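Local structure of GDSL-like Lipase/Acylhydrolase family protein (Neisseria meningitidis, 4K7J) at residues A[57-62]-A[241-246]; A[63-68]-A[215-220]; A[147-152]-A[179-184]. The protein probably hydrolyses the O-acetyl esters of peptidoglycan, as a member of the SGNH (GDSL-like) esterase family with an alpha/beta fold. One frame throughout, in Å; residues are numbered along the deposited sequence.

Contact 1 of 3, residues A[57-62]-A[241-246]. With ACT (acetate ion), chain C.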
ATOM      1  N   LEU A  57      -5.791   1.755  -0.114  1.00 15.71           N
ATOM      2  CA  LEU A  57      -4.699   0.852   0.259  1.00 13.65           C
ATOM      3  C   LEU A  57      -3.781   0.546  -0.930  1.00 15.29           C
ATOM      4  O   LEU A  57      -4.188  -0.117  -1.882  1.00 17.34           O
ATOM      5  CB  LEU A  57      -5.269  -0.463   0.808  1.00 17.24           C
ATOM      6  CG  LEU A  57      -4.289  -1.594   1.124  1.00 19.13           C
ATOM      7  CD1 LEU A  57      -3.285  -1.128   2.175  1.00 17.54           C
ATOM      8  CD2 LEU A  57      -5.052  -2.855   1.606  1.00 15.46           C
ATOM      9  N   GLN A  58      -2.536   1.006  -0.869  1.00 11.70           N
ATOM     10  CA  GLN A  58      -1.608   0.735  -1.955  1.00 13.69           C
ATOM     11  C   GLN A  58      -0.623  -0.376  -1.600  1.00 16.23           C
ATOM     12  O   GLN A  58       0.155  -0.267  -0.640  1.00 16.13           O
ATOM     13  CB  GLN A  58      -0.849   2.002  -2.373  1.00 11.89           C
ATOM     14  CG  GLN A  58       0.114   1.730  -3.532  1.00 12.97           C
ATOM     15  CD  GLN A  58       0.507   2.984  -4.280  1.00 19.01           C
ATOM     16  OE1 GLN A  58      -0.320   3.873  -4.500  1.00 16.04           O
ATOM     17  NE2 GLN A  58       1.776   3.066  -4.678  1.00 13.36           N
ATOM     18  N   ILE A  59      -0.659  -1.440  -2.390  1.00 16.50           N
ATOM     19  CA  ILE A  59       0.184  -2.600  -2.165  1.00 13.56           C
ATOM     20  C   ILE A  59       1.111  -2.710  -3.355  1.00 16.60           C
ATOM     21  O   ILE A  59       0.649  -2.725  -4.494  1.00 12.75           O
ATOM     22  CB  ILE A  59      -0.660  -3.884  -2.039  1.00 14.82           C
ATOM     23  CG1 ILE A  59      -1.859  -3.637  -1.115  1.00 16.82           C
ATOM     24  CG2 ILE A  59       0.211  -5.078  -1.552  1.00 13.96           C
ATOM     25  CD1 ILE A  59      -2.899  -4.758  -1.123  1.00 13.07           C
ATOM     26  N   GLY A  60       2.417  -2.755  -3.105  1.00 12.84           N
ATOM     27  CA  GLY A  60       3.369  -2.750  -4.203  1.00 16.67           C
ATOM     28  C   GLY A  60       4.820  -3.045  -3.856  1.00 13.92           C
ATOM     29  O   GLY A  60       5.108  -3.789  -2.925  1.00 15.57           O
ATOM     30  N   ASP A  61       5.735  -2.451  -4.614  1.00 15.15           N
ATOM     31  CA  ASP A  61       7.160  -2.742  -4.486  1.00 15.47           C
ATOM     32  C   ASP A  61       7.906  -1.571  -3.831  1.00 16.45           C
ATOM     33  O   ASP A  61       7.339  -0.858  -3.017  1.00 14.18           O
ATOM     34  CB  ASP A  61       7.750  -3.068  -5.861  1.00 17.09           C
ATOM     35  CG  ASP A  61       7.441  -1.995  -6.901  1.00 16.54           C
ATOM     36  OD1 ASP A  61       7.114  -0.844  -6.510  1.00 19.85           O
ATOM     37  OD2 ASP A  61       7.517  -2.297  -8.121  1.00 17.04           O
ATOM     38  N   SER A  62       9.159  -1.335  -4.209  1.00 12.35           N
ATOM     39  CA  SER A  62       9.952  -0.337  -3.504  1.00 16.62           C
ATOM     40  C   SER A  62       9.437   1.073  -3.754  1.00 14.91           C
ATOM     41  O   SER A  62       9.606   1.952  -2.913  1.00 17.26           O
ATOM     42  CB  SER A  62      11.439  -0.430  -3.860  1.00 18.86           C
ATOM     43  OG  SER A  62      11.689   0.286  -5.046  1.00 25.27           O
ATOM     44  N   ASP A 241     -11.428   0.709   0.632  1.00 19.31           N
ATOM     45  CA  ASP A 241     -12.479   1.060  -0.313  1.00 19.31           C
ATOM     46  C   ASP A 241     -11.924   1.225  -1.719  1.00 22.71           C
ATOM     47  O   ASP A 241     -12.672   1.207  -2.698  1.00 21.12           O
ATOM     48  CB  ASP A 241     -13.178   2.342   0.146  1.00 22.15           C
ATOM     49  CG  ASP A 241     -13.853   2.166   1.491  1.00 20.51           C
ATOM     50  OD1 ASP A 241     -14.624   1.191   1.650  1.00 26.68           O
ATOM     51  OD2 ASP A 241     -13.574   2.964   2.395  1.00 19.70           O
ATOM     52  N   LEU A 242     -10.608   1.394  -1.807  1.00 18.39           N
ATOM     53  CA  LEU A 242      -9.907   1.407  -3.092  1.00 20.56           C
ATOM     54  C   LEU A 242      -8.566   0.704  -2.904  1.00 17.02           C
ATOM     55  O   LEU A 242      -7.782   1.089  -2.043  1.00 20.51           O
ATOM     56  CB  LEU A 242      -9.690   2.850  -3.587  1.00 16.41           C
ATOM     57  CG  LEU A 242      -8.786   3.038  -4.817  1.00 15.24           C
ATOM     58  CD1 LEU A 242      -9.357   2.362  -6.077  1.00 15.34           C
ATOM     59  CD2 LEU A 242      -8.506   4.513  -5.088  1.00 19.40           C
ATOM     60  N   VAL A 243      -8.318  -0.337  -3.689  1.00 18.88           N
ATOM     61  CA  VAL A 243      -7.062  -1.074  -3.611  1.00 16.55           C
ATOM     62  C   VAL A 243      -6.199  -0.697  -4.804  1.00 19.16           C
ATOM     63  O   VAL A 243      -6.606  -0.879  -5.956  1.00 22.71           O
ATOM     64  CB  VAL A 243      -7.298  -2.593  -3.639  1.00 22.25           C
ATOM     65  CG1 VAL A 243      -5.954  -3.359  -3.674  1.00 12.91           C
ATOM     66  CG2 VAL A 243      -8.139  -3.022  -2.451  1.00 24.49           C
ATOM     67  N   ILE A 244      -5.017  -0.159  -4.534  1.00 15.22           N
ATOM     68  CA  ILE A 244      -4.083   0.175  -5.596  1.00 13.57           C
ATOM     69  C   ILE A 244      -2.985  -0.869  -5.635  1.00 15.02           C
ATOM     70  O   ILE A 244      -2.284  -1.099  -4.632  1.00 13.96           O
ATOM     71  CB  ILE A 244      -3.441   1.565  -5.389  1.00 14.41           C
ATOM     72  CG1 ILE A 244      -4.526   2.632  -5.248  1.00 20.25           C
ATOM     73  CG2 ILE A 244      -2.480   1.889  -6.535  1.00 12.15           C
ATOM     74  CD1 ILE A 244      -3.998   4.071  -5.111  1.00 21.67           C
ATOM     75  N   LEU A 245      -2.841  -1.510  -6.785  1.00 10.97           N
ATOM     76  CA  LEU A 245      -1.759  -2.469  -6.994  1.00 13.89           C
ATOM     77  C   LEU A 245      -0.677  -1.799  -7.827  1.00 16.29           C
ATOM     78  O   LEU A 245      -0.919  -1.368  -8.963  1.00 14.40           O
ATOM     79  CB  LEU A 245      -2.279  -3.712  -7.719  1.00 16.37           C
ATOM     80  CG  LEU A 245      -3.394  -4.486  -7.022  1.00 18.12           C
ATOM     81  CD1 LEU A 245      -3.977  -5.529  -7.970  1.00 12.89           C
ATOM     82  CD2 LEU A 245      -2.904  -5.144  -5.729  1.00 16.89           C
ATOM     83  N   SER A 246       0.515  -1.683  -7.261  1.00 14.68           N
ATOM     84  CA  SER A 246       1.608  -1.014  -7.962  1.00 13.24           C
ATOM     85  C   SER A 246       2.835  -1.923  -8.051  1.00 19.32           C
ATOM     86  O   SER A 246       3.711  -1.884  -7.194  1.00 13.97           O
ATOM     87  CB  SER A 246       1.947   0.325  -7.277  1.00 16.69           C
ATOM     88  OG  SER A 246       3.033   0.983  -7.918  1.00 18.54           O
TER
HETATM   89  C   ACT C 401      12.020  -2.127  -6.659  1.00 28.47           C
HETATM   90  O   ACT C 401      13.247  -2.127  -6.346  1.00 25.01           O
HETATM   91  OXT ACT C 401      11.232  -2.791  -5.936  1.00 21.56           O
HETATM   92  CH3 ACT C 401      11.504  -1.348  -7.829  1.00 19.13           C
HETATM   93  O   HOH W   1       5.047   0.651  -6.096  1.00 14.25           O
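The core sheet of the SGNH-hydrolase alpha/beta fold is built here, where residues 57-60 of strand 53-60 lie parallel to strand 242-246 and run on into the Gly-Asp-Ser sequence of the GDSL motif. Peptide groups alternate across the pair: Leu57 N bonds to Leu242 O, Ile244 N to Leu57 O at 2.8 Å, Ile59 N to Ile244 O at 2.8 Å, and Ser246 N to Ile59 O. The two short axes pass within 4.6 Å of each other at 21°. On one face the side chain of Gln58 crosses that of Ile244 obliquely. With CG anti to the backbone N (chi1 -179°) and the chain extended beyond it, its OE1 comes 3.6 Å from Ile244 CG2, an apolar setting in which this buried oxygen finds no partner in the model; NE2 rests near Ser246 CB and bonds to Thr64 OG1. The opposite face is apolar, Ile59 CD1 reaching Val243 CG1 at 4.2 Å. Gly60 suits its place because, having no side chain, it lets Ser246 O approach its CA to 3.1 Å. Past it, Asp61 N makes only a weak bond to the same oxygen, while Asp61 OD1 caps the following helix at His63 N. Ser62, at the position of the family's nucleophile, offers its N to OXT of an acetate that probably comes from the crystallisation liquor; its place is consistent with an oxyanion site. A water donates to Asp61 OD1 at 2.6 Å and bridges it to Ser246 OG, 2.7 Å from the water.

Contact 2 of 3, residues A[63-68]-A[215-220]. With ACT (acetate ion), chain C.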
ATOM      1  N   HIS A  63       8.781   1.283  -4.889  1.00 16.60           N
ATOM      2  CA  HIS A  63       8.220   2.604  -5.174  1.00 15.35           C
ATOM      3  C   HIS A  63       7.208   2.938  -4.077  1.00 17.41           C
ATOM      4  O   HIS A  63       7.114   4.083  -3.626  1.00 16.84           O
ATOM      5  CB  HIS A  63       7.527   2.654  -6.552  1.00 12.60           C
ATOM      6  CG  HIS A  63       8.391   2.225  -7.699  1.00 19.23           C
ATOM      7  ND1 HIS A  63       9.609   2.809  -7.984  1.00 17.70           N
ATOM      8  CD2 HIS A  63       8.193   1.282  -8.655  1.00 18.15           C
ATOM      9  CE1 HIS A  63      10.127   2.236  -9.059  1.00 21.49           C
ATOM     10  NE2 HIS A  63       9.286   1.309  -9.487  1.00 17.71           N
ATOM     11  N   THR A  64       6.460   1.921  -3.654  1.00 16.92           N
ATOM     12  CA  THR A  64       5.467   2.069  -2.596  1.00 14.97           C
ATOM     13  C   THR A  64       6.139   2.071  -1.219  1.00 16.38           C
ATOM     14  O   THR A  64       5.785   2.867  -0.333  1.00 13.39           O
ATOM     15  CB  THR A  64       4.415   0.935  -2.670  1.00 16.33           C
ATOM     16  OG1 THR A  64       3.695   1.036  -3.905  1.00 12.77           O
ATOM     17  CG2 THR A  64       3.406   1.013  -1.488  1.00 11.76           C
ATOM     18  N   ALA A  65       7.111   1.182  -1.048  1.00 11.55           N
ATOM     19  CA  ALA A  65       7.760   0.978   0.245  1.00 14.56           C
ATOM     20  C   ALA A  65       8.542   2.192   0.772  1.00 18.43           C
ATOM     21  O   ALA A  65       8.797   2.294   1.974  1.00 15.26           O
ATOM     22  CB  ALA A  65       8.655  -0.287   0.212  1.00 11.85           C
ATOM     23  N   GLY A  66       8.913   3.109  -0.120  1.00 19.14           N
ATOM     24  CA  GLY A  66       9.636   4.309   0.278  1.00 11.91           C
ATOM     25  C   GLY A  66       8.710   5.371   0.844  1.00 18.05           C
ATOM     26  O   GLY A  66       9.153   6.317   1.492  1.00 18.94           O
ATOM     27  N   ASP A  67       7.416   5.199   0.591  1.00 15.92           N
ATOM     28  CA  ASP A  67       6.363   6.123   1.026  1.00 16.40           C
ATOM     29  C   ASP A  67       6.435   7.519   0.398  1.00 15.77           C
ATOM     30  O   ASP A  67       5.621   8.360   0.725  1.00 17.20           O
ATOM     31  CB  ASP A  67       6.268   6.224   2.568  1.00 15.97           C
ATOM     32  CG  ASP A  67       4.840   6.483   3.052  1.00 20.75           C
ATOM     33  OD1 ASP A  67       3.883   6.150   2.309  1.00 14.65           O
ATOM     34  OD2 ASP A  67       4.669   7.012   4.174  1.00 21.20           O
ATOM     35  N   PHE A  68       7.381   7.782  -0.505  1.00 14.56           N
ATOM     36  CA  PHE A  68       7.406   9.110  -1.146  1.00 21.39           C
ATOM     37  C   PHE A  68       6.235   9.322  -2.116  1.00 18.17           C
ATOM     38  O   PHE A  68       5.711  10.428  -2.243  1.00 19.53           O
ATOM     39  CB  PHE A  68       8.749   9.385  -1.835  1.00 18.50           C
ATOM     40  CG  PHE A  68       9.870   9.646  -0.873  1.00 20.13           C
ATOM     41  CD1 PHE A  68       9.934  10.843  -0.172  1.00 22.71           C
ATOM     42  CD2 PHE A  68      10.850   8.698  -0.655  1.00 21.88           C
ATOM     43  CE1 PHE A  68      10.968  11.090   0.723  1.00 23.93           C
ATOM     44  CE2 PHE A  68      11.880   8.934   0.246  1.00 26.47           C
ATOM     45  CZ  PHE A  68      11.943  10.131   0.928  1.00 20.82           C
ATOM     46  N   GLY A 215       4.204  -1.728   0.918  1.00 15.62           N
ATOM     47  CA  GLY A 215       5.254  -2.019  -0.037  1.00 13.59           C
ATOM     48  C   GLY A 215       6.320  -2.953   0.490  1.00 14.77           C
ATOM     49  O   GLY A 215       6.588  -3.003   1.691  1.00 13.20           O
ATOM     50  N   ILE A 216       6.935  -3.695  -0.431  1.00  9.68           N
ATOM     51  CA  ILE A 216       8.055  -4.566  -0.120  1.00 14.14           C
ATOM     52  C   ILE A 216       9.117  -4.380  -1.195  1.00 13.81           C
ATOM     53  O   ILE A 216       8.849  -4.642  -2.365  1.00 14.33           O
ATOM     54  CB  ILE A 216       7.644  -6.049  -0.155  1.00 13.66           C
ATOM     55  CG1 ILE A 216       6.647  -6.391   0.958  1.00 13.95           C
ATOM     56  CG2 ILE A 216       8.890  -6.926  -0.032  1.00 16.15           C
ATOM     57  CD1 ILE A 216       7.317  -6.598   2.323  1.00 16.91           C
ATOM     58  N   ASN A 217      10.307  -3.923  -0.810  1.00 14.96           N
ATOM     59  CA  ASN A 217      11.396  -3.715  -1.767  1.00 13.42           C
ATOM     60  C   ASN A 217      11.622  -4.949  -2.634  1.00 16.03           C
ATOM     61  O   ASN A 217      11.785  -6.055  -2.112  1.00 14.61           O
ATOM     62  CB  ASN A 217      12.692  -3.352  -1.042  1.00 13.24           C
ATOM     63  CG  ASN A 217      12.682  -1.937  -0.478  1.00 14.59           C
ATOM     64  OD1 ASN A 217      11.839  -1.125  -0.828  1.00 14.90           O
ATOM     65  ND2 ASN A 217      13.643  -1.636   0.377  1.00 11.78           N
ATOM     66  N   GLY A 218      11.601  -4.768  -3.955  1.00 14.36           N
ATOM     67  CA  GLY A 218      11.858  -5.875  -4.870  1.00 22.05           C
ATOM     68  C   GLY A 218      10.683  -6.790  -5.212  1.00 19.39           C
ATOM     69  O   GLY A 218      10.813  -7.679  -6.055  1.00 21.16           O
ATOM     70  N   ALA A 219       9.529  -6.571  -4.585  1.00 15.78           N
ATOM     71  CA  ALA A 219       8.420  -7.524  -4.693  1.00 16.25           C
ATOM     72  C   ALA A 219       7.705  -7.534  -6.046  1.00 16.91           C
ATOM     73  O   ALA A 219       7.707  -6.546  -6.784  1.00 18.23           O
ATOM     74  CB  ALA A 219       7.407  -7.294  -3.579  1.00 14.69           C
ATOM     75  N   GLN A 220       7.082  -8.671  -6.340  1.00 15.77           N
ATOM     76  CA  GLN A 220       6.224  -8.850  -7.507  1.00 16.28           C
ATOM     77  C   GLN A 220       4.848  -9.284  -7.006  1.00 17.62           C
ATOM     78  O   GLN A 220       4.748  -9.835  -5.909  1.00 13.01           O
ATOM     79  CB  GLN A 220       6.797  -9.928  -8.408  1.00 13.49           C
ATOM     80  CG  GLN A 220       8.178  -9.577  -8.990  1.00 17.97           C
ATOM     81  CD  GLN A 220       8.740 -10.724  -9.791  1.00 21.23           C
ATOM     82  OE1 GLN A 220       8.020 -11.364 -10.579  1.00 17.48           O
ATOM     83  NE2 GLN A 220      10.012 -11.030  -9.567  1.00 20.09           N
TER
HETATM   84  C   ACT C 401      12.020  -2.127  -6.659  1.00 28.47           C
HETATM   85  O   ACT C 401      13.247  -2.127  -6.346  1.00 25.01           O
HETATM   86  OXT ACT C 401      11.232  -2.791  -5.936  1.00 21.56           O
HETATM   87  CH3 ACT C 401      11.504  -1.348  -7.829  1.00 19.13           C
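Thr64 meets the backbone of Gly215 with its hydrocarbon side: CB stands 4.0 Å from Gly215 CA, and the methyl CG2, turned anti to the backbone N (chi1 -64° for OG1), lies 3.7 Å from Gly215 N. The hydroxyl OG1 is engaged by Gln58, and threonine thus serves an apolar and a polar neighbour at once. One residue on, the methyl of Ala65 points at the other segment, its CB 3.6 Å from Gly215 C. Glycine fits at 215 because a CB there would collide with Ala65 N and Thr64 C; Ala65 CA lies only 3.9 Å from Gly215 CA. This joins the short helix 62-65, which begins at the GDSL serine, to the loop with the glycine of SGNH block II, probably Gly218. That loop makes a type II turn from Ile216 to Ala219. Gly218, at its third position, has the positive phi (84°) that glycine accepts readily, and its N donates to the acetate OXT at 2.8 Å. The end of the Asn217 side chain comes nearer the helix, its OD1 touching Ala65 CB at 3.5 Å, while ND2 bonds to Gly96 O. The acetate methyl lies over one face of the His63 ring, offset toward its rim, with CH3 3.8 Å from His63 NE2.

Contact 3 of 3, residues A[147-152]-A[179-184]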
ATOM      1  N   GLN A 147      -7.759   8.063  18.723  1.00 35.70           N
ATOM      2  CA  GLN A 147      -7.975   7.439  17.425  1.00 31.68           C
ATOM      3  C   GLN A 147      -8.603   6.057  17.584  1.00 30.20           C
ATOM      4  O   GLN A 147      -8.549   5.445  18.653  1.00 28.41           O
ATOM      5  CB  GLN A 147      -6.646   7.288  16.678  1.00 35.36           C
ATOM      6  CG  GLN A 147      -5.726   8.498  16.720  1.00 31.31           C
ATOM      7  CD  GLN A 147      -5.944   9.466  15.568  1.00 37.33           C
ATOM      8  OE1 GLN A 147      -6.267   9.071  14.443  1.00 34.81           O
ATOM      9  NE2 GLN A 147      -5.763  10.749  15.848  1.00 41.05           N
ATOM     10  N   ARG A 148      -9.207   5.578  16.509  1.00 22.15           N
ATOM     11  CA  ARG A 148      -9.588   4.186  16.408  1.00 24.39           C
ATOM     12  C   ARG A 148      -8.305   3.448  16.077  1.00 29.56           C
ATOM     13  O   ARG A 148      -7.534   3.882  15.220  1.00 23.49           O
ATOM     14  CB  ARG A 148     -10.606   3.987  15.293  1.00 31.02           C
ATOM     15  CG  ARG A 148     -11.875   4.798  15.482  1.00 37.38           C
ATOM     16  CD  ARG A 148     -12.736   4.787  14.234  1.00 40.72           C
ATOM     17  NE  ARG A 148     -13.993   5.488  14.462  1.00 46.46           N
ATOM     18  CZ  ARG A 148     -14.766   5.966  13.495  1.00 48.18           C
ATOM     19  NH1 ARG A 148     -14.400   5.821  12.226  1.00 40.01           N
ATOM     20  NH2 ARG A 148     -15.899   6.595  13.799  1.00 44.58           N
ATOM     21  N   VAL A 149      -8.058   2.356  16.787  1.00 25.04           N
ATOM     22  CA  VAL A 149      -6.844   1.583  16.586  1.00 20.39           C
ATOM     23  C   VAL A 149      -7.196   0.124  16.384  1.00 22.70           C
ATOM     24  O   VAL A 149      -7.943  -0.463  17.171  1.00 17.33           O
ATOM     25  CB  VAL A 149      -5.875   1.726  17.775  1.00 18.84           C
ATOM     26  CG1 VAL A 149      -4.620   0.865  17.562  1.00 15.83           C
ATOM     27  CG2 VAL A 149      -5.499   3.179  17.954  1.00 19.43           C
ATOM     28  N   SER A 150      -6.665  -0.450  15.310  1.00 16.25           N
ATOM     29  CA  SER A 150      -6.769  -1.874  15.061  1.00 13.39           C
ATOM     30  C   SER A 150      -5.355  -2.412  14.805  1.00 21.63           C
ATOM     31  O   SER A 150      -4.501  -1.688  14.275  1.00 22.11           O
ATOM     32  CB  SER A 150      -7.671  -2.133  13.852  1.00 23.08           C
ATOM     33  OG  SER A 150      -9.028  -1.840  14.140  1.00 23.79           O
ATOM     34  N   LEU A 151      -5.090  -3.659  15.188  1.00 15.84           N
ATOM     35  CA  LEU A 151      -3.772  -4.240  14.935  1.00 17.09           C
ATOM     36  C   LEU A 151      -3.898  -5.657  14.428  1.00 15.63           C
ATOM     37  O   LEU A 151      -4.590  -6.471  15.044  1.00 16.59           O
ATOM     38  CB  LEU A 151      -2.928  -4.319  16.213  1.00 19.47           C
ATOM     39  CG  LEU A 151      -2.848  -3.262  17.306  1.00 22.53           C
ATOM     40  CD1 LEU A 151      -4.141  -3.182  18.110  1.00 21.41           C
ATOM     41  CD2 LEU A 151      -1.686  -3.633  18.203  1.00 24.54           C
ATOM     42  N   PHE A 152      -3.192  -5.990  13.353  1.00 14.46           N
ATOM     43  CA  PHE A 152      -3.010  -7.409  13.062  1.00 11.74           C
ATOM     44  C   PHE A 152      -2.073  -7.968  14.123  1.00 11.55           C
ATOM     45  O   PHE A 152      -1.038  -7.373  14.409  1.00 15.41           O
ATOM     46  CB  PHE A 152      -2.429  -7.637  11.664  1.00 10.62           C
ATOM     47  CG  PHE A 152      -3.418  -7.426  10.548  1.00 13.11           C
ATOM     48  CD1 PHE A 152      -4.215  -8.470  10.105  1.00 12.27           C
ATOM     49  CD2 PHE A 152      -3.552  -6.183   9.946  1.00 10.74           C
ATOM     50  CE1 PHE A 152      -5.127  -8.282   9.073  1.00 11.61           C
ATOM     51  CE2 PHE A 152      -4.462  -5.987   8.903  1.00 11.56           C
ATOM     52  CZ  PHE A 152      -5.247  -7.047   8.472  1.00 14.92           C
ATOM     53  N   LEU A 179      -7.109  -7.003  16.354  1.00 16.69           N
ATOM     54  CA  LEU A 179      -7.515  -6.507  17.648  1.00 17.22           C
ATOM     55  C   LEU A 179      -8.051  -5.098  17.450  1.00 17.79           C
ATOM     56  O   LEU A 179      -7.402  -4.276  16.819  1.00 14.44           O
ATOM     57  CB  LEU A 179      -6.307  -6.465  18.588  1.00 15.69           C
ATOM     58  CG  LEU A 179      -5.474  -7.741  18.714  1.00 15.98           C
ATOM     59  CD1 LEU A 179      -4.329  -7.510  19.723  1.00 14.22           C
ATOM     60  CD2 LEU A 179      -6.350  -8.903  19.146  1.00 17.81           C
ATOM     61  N   ASP A 180      -9.228  -4.821  18.002  1.00 17.49           N
ATOM     62  CA  ASP A 180      -9.827  -3.491  17.919  1.00 21.79           C
ATOM     63  C   ASP A 180      -9.822  -2.794  19.281  1.00 25.17           C
ATOM     64  O   ASP A 180     -10.265  -3.360  20.281  1.00 22.81           O
ATOM     65  CB  ASP A 180     -11.277  -3.593  17.419  1.00 25.27           C
ATOM     66  CG  ASP A 180     -11.391  -4.270  16.068  1.00 26.76           C
ATOM     67  OD1 ASP A 180     -10.469  -4.133  15.233  1.00 27.94           O
ATOM     68  OD2 ASP A 180     -12.423  -4.927  15.830  1.00 29.62           O
ATOM     69  N   THR A 181      -9.327  -1.565  19.323  1.00 16.88           N
ATOM     70  CA  THR A 181      -9.367  -0.793  20.554  1.00 20.15           C
ATOM     71  C   THR A 181      -9.339   0.686  20.209  1.00 24.87           C
ATOM     72  O   THR A 181      -9.469   1.055  19.041  1.00 24.40           O
ATOM     73  CB  THR A 181      -8.210  -1.174  21.530  1.00 28.37           C
ATOM     74  OG1 THR A 181      -8.435  -0.571  22.812  1.00 29.16           O
ATOM     75  CG2 THR A 181      -6.852  -0.740  20.983  1.00 24.15           C
ATOM     76  N   GLY A 182      -9.202   1.531  21.223  1.00 28.28           N
ATOM     77  CA  GLY A 182      -9.122   2.962  21.011  1.00 30.34           C
ATOM     78  C   GLY A 182      -8.036   3.588  21.859  1.00 31.21           C
ATOM     79  O   GLY A 182      -7.839   3.203  23.014  1.00 29.42           O
ATOM     80  N   ALA A 183      -7.336   4.561  21.291  1.00 26.06           N
ATOM     81  CA  ALA A 183      -6.290   5.273  22.013  1.00 32.75           C
ATOM     82  C   ALA A 183      -5.896   6.515  21.235  1.00 34.77           C
ATOM     83  O   ALA A 183      -6.310   6.695  20.093  1.00 45.00           O
ATOM     84  CB  ALA A 183      -5.076   4.372  22.213  1.00 29.91           C
ATOM     85  N   ALA A 184      -5.078   7.360  21.846  1.00 34.29           N
ATOM     86  CA  ALA A 184      -4.585   8.547  21.170  1.00 37.13           C
ATOM     87  C   ALA A 184      -3.140   8.340  20.731  1.00 32.95           C
ATOM     88  O   ALA A 184      -2.530   7.310  21.023  1.00 31.98           O
ATOM     89  CB  ALA A 184      -4.705   9.767  22.079  1.00 41.43           C
TER
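The carboxylate of Asp180 is the flat group that works across this contact: Ser150 OG donates to its OD1 at 2.9 Å, meeting the oxygen on its anti side and 34° out of the carboxylate plane. A short serine and an aspartate suit this non-hydrogen-bonded pair, where two neighbouring side chains rise from the same face of the sheet. In both, the group beyond CB lies anti to the carbonyl carbon (chi1 -70° for Ser150), bringing OG and OD1 within bonding distance. The pair belongs to the antiparallel beta sandwich of the N-terminal family domain, probably a galactose-binding-like jelly roll, in which strand 177-183 is outermost within the chain in its sheet and strand 147-155 sits between it and strand 195-203. Paired N-H and C=O groups join Val149 with Thr181, and Leu151 with Leu179; Thr181 N to Val149 O is the straighter bond of its pair, at 2.8 Å and nearly along the C=O axis. Ala183 N adds a bond to Gln147 O at 3.0 Å. Mostly apolar residues, with Gln147 and Thr181 among them, form the other face. The side chains of Leu151 and Leu179 cross, CD1 of Leu151 lying 4.0 Å from CB of Leu179, and Val149 CG2 rests 4.4 Å from Ala183 CB. Leu179 and Thr181 touch Val169 of the second sheet, consistent with this face turning towards that sheet. Small Ala183 and branched Val149 and Thr181 suit such a layer. Between the backbones, Ser150 CA makes a CA-H...O contact of 3.0 Å with Leu179 O.

From the N terminus, the chain enters contact 1 on strand 53-60, turns directly into the helix of contact 2, and then departs for the N-terminal family domain. There contact 3 closes the shortest loop, 147 to 184, within that of contact 2 (63 to 220), itself within that of contact 1 (57 to 246); none cross. Contacts 1 and 2 adjoin through a probable hydrogen bond between Ile216 N and Gly60 O, 3.1 Å, and both touch the acetate, so they link the core sheet to the presumed active-site loops. Contact 3, its centre about 22 Å from that of contact 1, pairs the outer strand 177-183 with strand 147-155 in a domain inserted between core strands 53-60 and 208-215.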